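Local structure of halotolerant alpha-type carbonic anhydrase (dCA II) (Dunaliella salina, 1Y7W) at residues V73-L78 / A167-M172; L147-V152 / T215-S220. The protein catalyses the reversible hydration of carbon dioxide to bicarbonate at a zinc centre and remains tolerant of high salt. All coordinates share one frame; numbering follows the deposited sequence.

How the interactions relate
From the N terminus, 73-78 comes first, in the loop between strands 55-56 and 89-90. Strands 147-155 and 166-175 come later, consecutive in the chain, and 215-220, which begins on helix 213-217, comes last. Interaction 1 closes a long loop from 73-78 to 167-172, and interaction 2 closes another from 147-152 to 215-220; because their segments alternate, the two loops cross. They meet in the central sheet, where 147-152 and 167-172 are antiparallel neighbours: Leu149 N lies 2.8 Å from Ile171 O, and Ile169 N lies 2.9 Å from Ile151 O, both probable hydrogen bonds. A loop and the 215-220 segment are thus tied to the sheet face turned away from the zinc-binding side chains.

Interaction 1 of 2, residues V73-L78 / A167-M172; sequences VSLNGL and AVIGIM
Leu78 N donates to Leu75 O over 2.9 Å, a bond that folds 73-78 back on itself and sets Leu75 and Leu78 side by side against Ile169. The bond closes a beta turn of type II' character: Asn76, at its second position, has phi 45° and psi -123°, and Gly77 follows in the third. The contact itself is purely apolar and rests on three methyl groups. Ile169 CD1 sits 3.7 Å from Leu78 CD1, the two side chains reaching toward each other tip to tip. The same methyl lies 4.1 Å from Leu75 CD2, whose side chain crosses that of Ile169 obliquely. Leu75 CD2 and Leu78 CD1 are themselves 4.2 Å apart, which makes a near-even triangle. Ile169 reaches it fully extended along CG1 (chi2 169°), so that CD1, at the end of the arm, is the atom that touches both leucines. This is how the loop is laid over the central beta-sheet of the alpha-carbonic anhydrase fold: Ile169 leaves strand 166-175 on the face opposite the zinc site, and its side chain lies about 10 Å from the zinc ion. Phe245 of strand 240-251 packs against Ile169, while Met153 of strand 147-155 and Pro113 pack against Leu78. Leu222 touches Leu75, enclosing the buried cluster further. Outside the apolar contact, Asn76 ND2 is hydrogen-bonded to Leu112 O, and the Gly77 backbone pairs with Ile88 and Asn111.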
ATOM      1  N   VAL A  73      -4.478 -10.918 -11.088  1.00 17.59           N
ATOM      2  CA  VAL A  73      -5.603 -10.716 -10.174  1.00 16.22           C
ATOM      3  C   VAL A  73      -6.828 -10.379 -11.026  1.00 17.11           C
ATOM      4  O   VAL A  73      -6.707  -9.760 -12.095  1.00 18.18           O
ATOM      5  CB  VAL A  73      -5.351  -9.566  -9.179  1.00 17.40           C
ATOM      6  CG1 VAL A  73      -5.149  -8.264  -9.912  1.00 17.51           C
ATOM      7  CG2 VAL A  73      -6.561  -9.473  -8.138  1.00 13.92           C
ATOM      8  N   SER A  74      -7.984 -10.917 -10.633  1.00 17.67           N
ATOM      9  CA  SER A  74      -9.243 -10.529 -11.275  1.00 18.28           C
ATOM     10  C   SER A  74      -9.714  -9.420 -10.287  1.00 17.07           C
ATOM     11  O   SER A  74     -10.148  -9.724  -9.169  1.00 16.53           O
ATOM     12  CB  SER A  74     -10.263 -11.690 -11.278  1.00 18.77           C
ATOM     13  OG  SER A  74      -9.913 -12.633 -12.293  1.00 19.41           O
ATOM     14  N   LEU A  75      -9.630  -8.173 -10.722  1.00 16.37           N
ATOM     15  CA  LEU A  75      -9.950  -7.027  -9.887  1.00 17.71           C
ATOM     16  C   LEU A  75     -11.414  -6.985  -9.449  1.00 19.15           C
ATOM     17  O   LEU A  75     -11.708  -6.423  -8.393  1.00 19.37           O
ATOM     18  CB  LEU A  75      -9.551  -5.714 -10.592  1.00 17.58           C
ATOM     19  CG  LEU A  75      -8.042  -5.501 -10.796  1.00 19.34           C
ATOM     20  CD1 LEU A  75      -7.773  -4.270 -11.708  1.00 20.54           C
ATOM     21  CD2 LEU A  75      -7.375  -5.296  -9.392  1.00 18.66           C
ATOM     22  N   ASN A  76     -12.304  -7.578 -10.261  1.00 18.30           N
ATOM     23  CA  ASN A  76     -13.721  -7.635  -9.952  1.00 18.23           C
ATOM     24  C   ASN A  76     -14.278  -6.291  -9.440  1.00 18.06           C
ATOM     25  O   ASN A  76     -14.093  -5.276 -10.146  1.00 18.43           O
ATOM     26  CB  ASN A  76     -13.931  -8.802  -9.010  1.00 17.72           C
ATOM     27  CG  ASN A  76     -13.713 -10.140  -9.731  1.00 17.63           C
ATOM     28  OD1 ASN A  76     -13.865 -10.197 -10.949  1.00 21.65           O
ATOM     29  ND2 ASN A  76     -13.395 -11.178  -9.013  1.00 19.12           N
ATOM     30  N   GLY A  77     -14.867  -6.287  -8.240  1.00 18.67           N
ATOM     31  CA  GLY A  77     -15.475  -5.083  -7.690  1.00 20.38           C
ATOM     32  C   GLY A  77     -14.549  -3.898  -7.538  1.00 21.27           C
ATOM     33  O   GLY A  77     -15.052  -2.775  -7.500  1.00 23.01           O
ATOM     34  N   LEU A  78     -13.227  -4.108  -7.404  1.00 20.11           N
ATOM     35  CA  LEU A  78     -12.316  -2.947  -7.303  1.00 20.01           C
ATOM     36  C   LEU A  78     -12.301  -2.141  -8.589  1.00 18.58           C
ATOM     37  O   LEU A  78     -12.077  -0.946  -8.553  1.00 17.78           O
ATOM     38  CB  LEU A  78     -10.874  -3.406  -7.019  1.00 19.83           C
ATOM     39  CG  LEU A  78     -10.726  -4.210  -5.741  1.00 20.20           C
ATOM     40  CD1 LEU A  78      -9.265  -4.727  -5.642  1.00 20.32           C
ATOM     41  CD2 LEU A  78     -11.109  -3.410  -4.546  1.00 19.82           C
ATOM     42  N   ALA A 167      -2.527  -9.893  -0.499  1.00 13.28           N
ATOM     43  CA  ALA A 167      -2.336  -9.375  -1.871  1.00 13.91           C
ATOM     44  C   ALA A 167      -2.323  -7.877  -1.686  1.00 15.20           C
ATOM     45  O   ALA A 167      -3.237  -7.336  -1.031  1.00 15.97           O
ATOM     46  CB  ALA A 167      -3.500  -9.764  -2.767  1.00 16.12           C
ATOM     47  N   VAL A 168      -1.302  -7.188  -2.206  1.00 13.42           N
ATOM     48  CA  VAL A 168      -1.279  -5.745  -2.023  1.00 14.79           C
ATOM     49  C   VAL A 168      -1.204  -5.049  -3.392  1.00 14.72           C
ATOM     50  O   VAL A 168      -0.469  -5.498  -4.310  1.00 16.79           O
ATOM     51  CB  VAL A 168      -0.099  -5.297  -1.093  1.00 15.67           C
ATOM     52  CG1 VAL A 168      -0.028  -3.703  -1.019  1.00 15.59           C
ATOM     53  CG2 VAL A 168      -0.301  -5.927   0.318  1.00 17.69           C
ATOM     54  N   ILE A 169      -1.961  -3.964  -3.504  1.00 14.52           N
ATOM     55  CA  ILE A 169      -1.998  -3.192  -4.720  1.00 15.11           C
ATOM     56  C   ILE A 169      -1.215  -1.929  -4.437  1.00 15.81           C
ATOM     57  O   ILE A 169      -1.461  -1.270  -3.437  1.00 17.11           O
ATOM     58  CB  ILE A 169      -3.440  -2.870  -5.101  1.00 15.13           C
ATOM     59  CG1 ILE A 169      -4.056  -4.177  -5.660  1.00 16.24           C
ATOM     60  CG2 ILE A 169      -3.502  -1.775  -6.133  1.00 16.32           C
ATOM     61  CD1 ILE A 169      -5.585  -4.175  -5.870  1.00 16.83           C
ATOM     62  N   GLY A 170      -0.264  -1.611  -5.305  1.00 15.62           N
ATOM     63  CA  GLY A 170       0.559  -0.432  -5.051  1.00 15.45           C
ATOM     64  C   GLY A 170       0.235   0.567  -6.135  1.00 16.04           C
ATOM     65  O   GLY A 170       0.257   0.179  -7.293  1.00 17.23           O
ATOM     66  N   ILE A 171      -0.055   1.813  -5.764  1.00 16.78           N
ATOM     67  CA  ILE A 171      -0.411   2.864  -6.712  1.00 16.16           C
ATOM     68  C   ILE A 171       0.496   4.073  -6.484  1.00 17.93           C
ATOM     69  O   ILE A 171       0.600   4.544  -5.368  1.00 16.84           O
ATOM     70  CB  ILE A 171      -1.885   3.269  -6.509  1.00 18.28           C
ATOM     71  CG1 ILE A 171      -2.773   2.068  -6.941  1.00 19.65           C
ATOM     72  CG2 ILE A 171      -2.275   4.515  -7.393  1.00 18.71           C
ATOM     73  CD1 ILE A 171      -4.232   2.120  -6.385  1.00 18.99           C
ATOM     74  N   MET A 172       1.135   4.565  -7.564  1.00 17.98           N
ATOM     75  CA  MET A 172       2.052   5.718  -7.471  1.00 16.34           C
ATOM     76  C   MET A 172       1.366   7.046  -7.809  1.00 16.11           C
ATOM     77  O   MET A 172       0.382   7.081  -8.548  1.00 14.80           O
ATOM     78  CB  MET A 172       3.184   5.545  -8.505  1.00 17.80           C
ATOM     79  CG  MET A 172       3.946   4.252  -8.354  1.00 18.44           C
ATOM     80  SD  MET A 172       4.796   4.271  -6.752  1.00 17.90           S
ATOM     81  CE  MET A 172       5.940   2.878  -6.968  1.00 16.54           C
TER

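Interaction 2 of 2, residues L147-V152 / T215-S220. With ZN (zinc ion), chain D.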
ATOM      1  N   LEU A 147       4.719   9.710  -3.764  1.00 17.31           N
ATOM      2  CA  LEU A 147       3.674   9.058  -2.933  1.00 16.31           C
ATOM      3  C   LEU A 147       3.346   7.687  -3.459  1.00 14.63           C
ATOM      4  O   LEU A 147       3.259   7.498  -4.669  1.00 14.79           O
ATOM      5  CB  LEU A 147       2.384   9.935  -2.921  1.00 16.69           C
ATOM      6  CG  LEU A 147       1.242   9.532  -1.959  1.00 16.35           C
ATOM      7  CD1 LEU A 147       1.708   9.586  -0.442  1.00 14.77           C
ATOM      8  CD2 LEU A 147       0.016  10.547  -2.175  1.00 17.32           C
ATOM      9  N   GLU A 148       3.206   6.712  -2.564  1.00 14.66           N
ATOM     10  CA  GLU A 148       2.824   5.354  -2.997  1.00 15.23           C
ATOM     11  C   GLU A 148       1.742   4.890  -2.021  1.00 16.10           C
ATOM     12  O   GLU A 148       1.927   4.919  -0.792  1.00 15.80           O
ATOM     13  CB  GLU A 148       4.022   4.384  -2.966  1.00 17.28           C
ATOM     14  CG  GLU A 148       3.661   2.949  -3.378  1.00 17.89           C
ATOM     15  CD  GLU A 148       4.885   2.033  -3.453  1.00 19.62           C
ATOM     16  OE1 GLU A 148       6.019   2.547  -3.649  1.00 17.91           O
ATOM     17  OE2 GLU A 148       4.726   0.779  -3.378  1.00 18.33           O
ATOM     18  N   LEU A 149       0.610   4.519  -2.605  1.00 16.34           N
ATOM     19  CA  LEU A 149      -0.548   4.014  -1.882  1.00 15.88           C
ATOM     20  C   LEU A 149      -0.558   2.470  -1.884  1.00 15.21           C
ATOM     21  O   LEU A 149      -0.341   1.861  -2.916  1.00 15.55           O
ATOM     22  CB  LEU A 149      -1.806   4.528  -2.583  1.00 16.32           C
ATOM     23  CG  LEU A 149      -3.118   3.735  -2.360  1.00 18.05           C
ATOM     24  CD1 LEU A 149      -3.490   3.867  -0.933  1.00 17.15           C
ATOM     25  CD2 LEU A 149      -4.261   4.330  -3.237  1.00 18.21           C
ATOM     26  N   HIS A 150      -0.768   1.860  -0.720  1.00 15.57           N
ATOM     27  CA  HIS A 150      -0.853   0.411  -0.578  1.00 15.18           C
ATOM     28  C   HIS A 150      -2.269   0.014  -0.091  1.00 15.93           C
ATOM     29  O   HIS A 150      -2.655   0.381   1.000  1.00 14.94           O
ATOM     30  CB  HIS A 150       0.189  -0.094   0.443  1.00 15.15           C
ATOM     31  CG  HIS A 150       1.608  -0.084  -0.076  1.00 14.28           C
ATOM     32  ND1 HIS A 150       2.714  -0.186   0.755  1.00 14.68           N
ATOM     33  CD2 HIS A 150       2.093   0.112  -1.327  1.00 13.75           C
ATOM     34  CE1 HIS A 150       3.813  -0.039   0.036  1.00 15.33           C
ATOM     35  NE2 HIS A 150       3.467   0.147  -1.233  1.00 12.74           N
ATOM     36  N   ILE A 151      -3.021  -0.684  -0.942  1.00 17.27           N
ATOM     37  CA  ILE A 151      -4.330  -1.242  -0.593  1.00 16.11           C
ATOM     38  C   ILE A 151      -3.974  -2.681  -0.238  1.00 16.80           C
ATOM     39  O   ILE A 151      -3.515  -3.471  -1.098  1.00 16.73           O
ATOM     40  CB  ILE A 151      -5.296  -1.246  -1.772  1.00 16.14           C
ATOM     41  CG1 ILE A 151      -5.519   0.195  -2.247  1.00 16.31           C
ATOM     42  CG2 ILE A 151      -6.662  -1.852  -1.327  1.00 16.97           C
ATOM     43  CD1 ILE A 151      -6.341   0.281  -3.527  1.00 16.29           C
ATOM     44  N   VAL A 152      -4.162  -3.017   1.033  1.00 15.71           N
ATOM     45  CA  VAL A 152      -3.786  -4.322   1.581  1.00 15.33           C
ATOM     46  C   VAL A 152      -4.994  -5.255   1.620  1.00 17.70           C
ATOM     47  O   VAL A 152      -6.020  -4.849   2.152  1.00 16.76           O
ATOM     48  CB  VAL A 152      -3.306  -4.155   2.996  1.00 16.72           C
ATOM     49  CG1 VAL A 152      -2.927  -5.551   3.598  1.00 15.14           C
ATOM     50  CG2 VAL A 152      -2.054  -3.187   3.014  1.00 13.69           C
ATOM     51  N   THR A 215     -13.172   4.747  -8.998  1.00 20.88           N
ATOM     52  CA  THR A 215     -13.003   6.124  -9.452  1.00 23.07           C
ATOM     53  C   THR A 215     -12.017   6.955  -8.638  1.00 22.26           C
ATOM     54  O   THR A 215     -11.398   7.876  -9.163  1.00 24.86           O
ATOM     55  CB  THR A 215     -14.400   6.884  -9.512  1.00 23.66           C
ATOM     56  OG1 THR A 215     -14.889   7.116  -8.178  1.00 23.80           O
ATOM     57  CG2 THR A 215     -15.430   6.028 -10.282  1.00 22.23           C
ATOM     58  N   GLN A 216     -11.839   6.612  -7.375  1.00 21.30           N
ATOM     59  CA  GLN A 216     -10.963   7.419  -6.571  1.00 21.91           C
ATOM     60  C   GLN A 216      -9.545   6.908  -6.337  1.00 21.37           C
ATOM     61  O   GLN A 216      -8.654   7.718  -6.109  1.00 21.77           O
ATOM     62  CB  GLN A 216     -11.627   7.691  -5.220  1.00 22.06           C
ATOM     63  CG  GLN A 216     -12.883   8.567  -5.412  1.00 24.20           C
ATOM     64  CD  GLN A 216     -13.530   8.901  -4.091  1.00 26.74           C
ATOM     65  OE1 GLN A 216     -14.173   8.050  -3.475  1.00 26.35           O
ATOM     66  NE2 GLN A 216     -13.346  10.158  -3.630  1.00 24.59           N
ATOM     67  N   LEU A 217      -9.364   5.581  -6.378  1.00 21.97           N
ATOM     68  CA  LEU A 217      -8.069   4.975  -6.082  1.00 20.40           C
ATOM     69  C   LEU A 217      -7.357   4.325  -7.259  1.00 21.43           C
ATOM     70  O   LEU A 217      -6.199   4.624  -7.484  1.00 21.94           O
ATOM     71  CB  LEU A 217      -8.219   3.980  -4.929  1.00 20.31           C
ATOM     72  CG  LEU A 217      -8.871   4.450  -3.613  1.00 20.12           C
ATOM     73  CD1 LEU A 217      -8.947   3.267  -2.696  1.00 18.58           C
ATOM     74  CD2 LEU A 217      -8.118   5.627  -2.939  1.00 18.50           C
ATOM     75  N   LEU A 218      -8.027   3.468  -8.038  1.00 20.93           N
ATOM     76  CA  LEU A 218      -7.324   2.823  -9.141  1.00 21.48           C
ATOM     77  C   LEU A 218      -6.898   3.834 -10.172  1.00 22.12           C
ATOM     78  O   LEU A 218      -7.635   4.791 -10.454  1.00 22.62           O
ATOM     79  CB  LEU A 218      -8.184   1.763  -9.821  1.00 22.99           C
ATOM     80  CG  LEU A 218      -8.592   0.549  -9.002  1.00 23.75           C
ATOM     81  CD1 LEU A 218      -8.977  -0.550 -10.024  1.00 23.83           C
ATOM     82  CD2 LEU A 218      -7.437   0.027  -8.149  1.00 25.89           C
ATOM     83  N   PRO A 219      -5.704   3.639 -10.778  1.00 21.41           N
ATOM     84  CA  PRO A 219      -5.251   4.608 -11.776  1.00 21.80           C
ATOM     85  C   PRO A 219      -5.940   4.457 -13.121  1.00 24.21           C
ATOM     86  O   PRO A 219      -6.738   3.542 -13.323  1.00 20.76           O
ATOM     87  CB  PRO A 219      -3.746   4.374 -11.860  1.00 23.38           C
ATOM     88  CG  PRO A 219      -3.582   2.936 -11.474  1.00 22.33           C
ATOM     89  CD  PRO A 219      -4.657   2.654 -10.436  1.00 20.42           C
ATOM     90  N   SER A 220      -5.603   5.355 -14.044  1.00 25.66           N
ATOM     91  CA  SER A 220      -6.230   5.356 -15.352  1.00 29.44           C
ATOM     92  C   SER A 220      -5.964   4.149 -16.256  1.00 32.02           C
ATOM     93  O   SER A 220      -6.745   3.900 -17.187  1.00 34.18           O
ATOM     94  CB  SER A 220      -5.886   6.657 -16.093  1.00 31.30           C
ATOM     95  OG  SER A 220      -4.474   6.883 -16.104  1.00 34.30           O
TER
HETATM   96 ZN    ZN D 283       2.846  -0.117   2.797  1.00 17.72          ZN
HETATM   97  O   HOH W   1       3.843  -1.130   4.076  1.00 28.85           O
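Leu217 offers its two methyls to two residues of strand 147-155. Its CD1 lies 4.0 Å from Ile151 CD1, and its CD2 lies 4.1 Å from Leu149 CD2. The leucine pair crosses at about a right angle, whereas the isoleucine meets Leu217 at a slant. This joins 215-220 to the central sheet of the alpha-carbonic anhydrase fold. With CG anti to the backbone N (chi1 158°), Leu149 carries CD2 to Leu217, and the extended CG1 arm of Ile151 (chi2 173°) carries CD1 to Leu217 CD1; as alternate strand residues, both project toward Leu217. Phe182 of helix 181-195 also packs on Leu217. Arg249 holds the backbone carbonyls of 215-220, its NE bonding to Leu217 O and its NH1 to Leu218 O and Thr215 O.

Between Leu149 and Ile151, His150 projects from the other face of the sheet and binds zinc through ND1 at 2.0 Å; His130, His132 and a water also ligate the metal. Second-shell Glu148, on that same face, limits the imidazole's rotation together with the zinc bond: His150 NE2 donates to Glu148 OE2 over 2.6 Å, the acceptor lying in the ring plane while NE2 sits 48° out of the carboxylate plane.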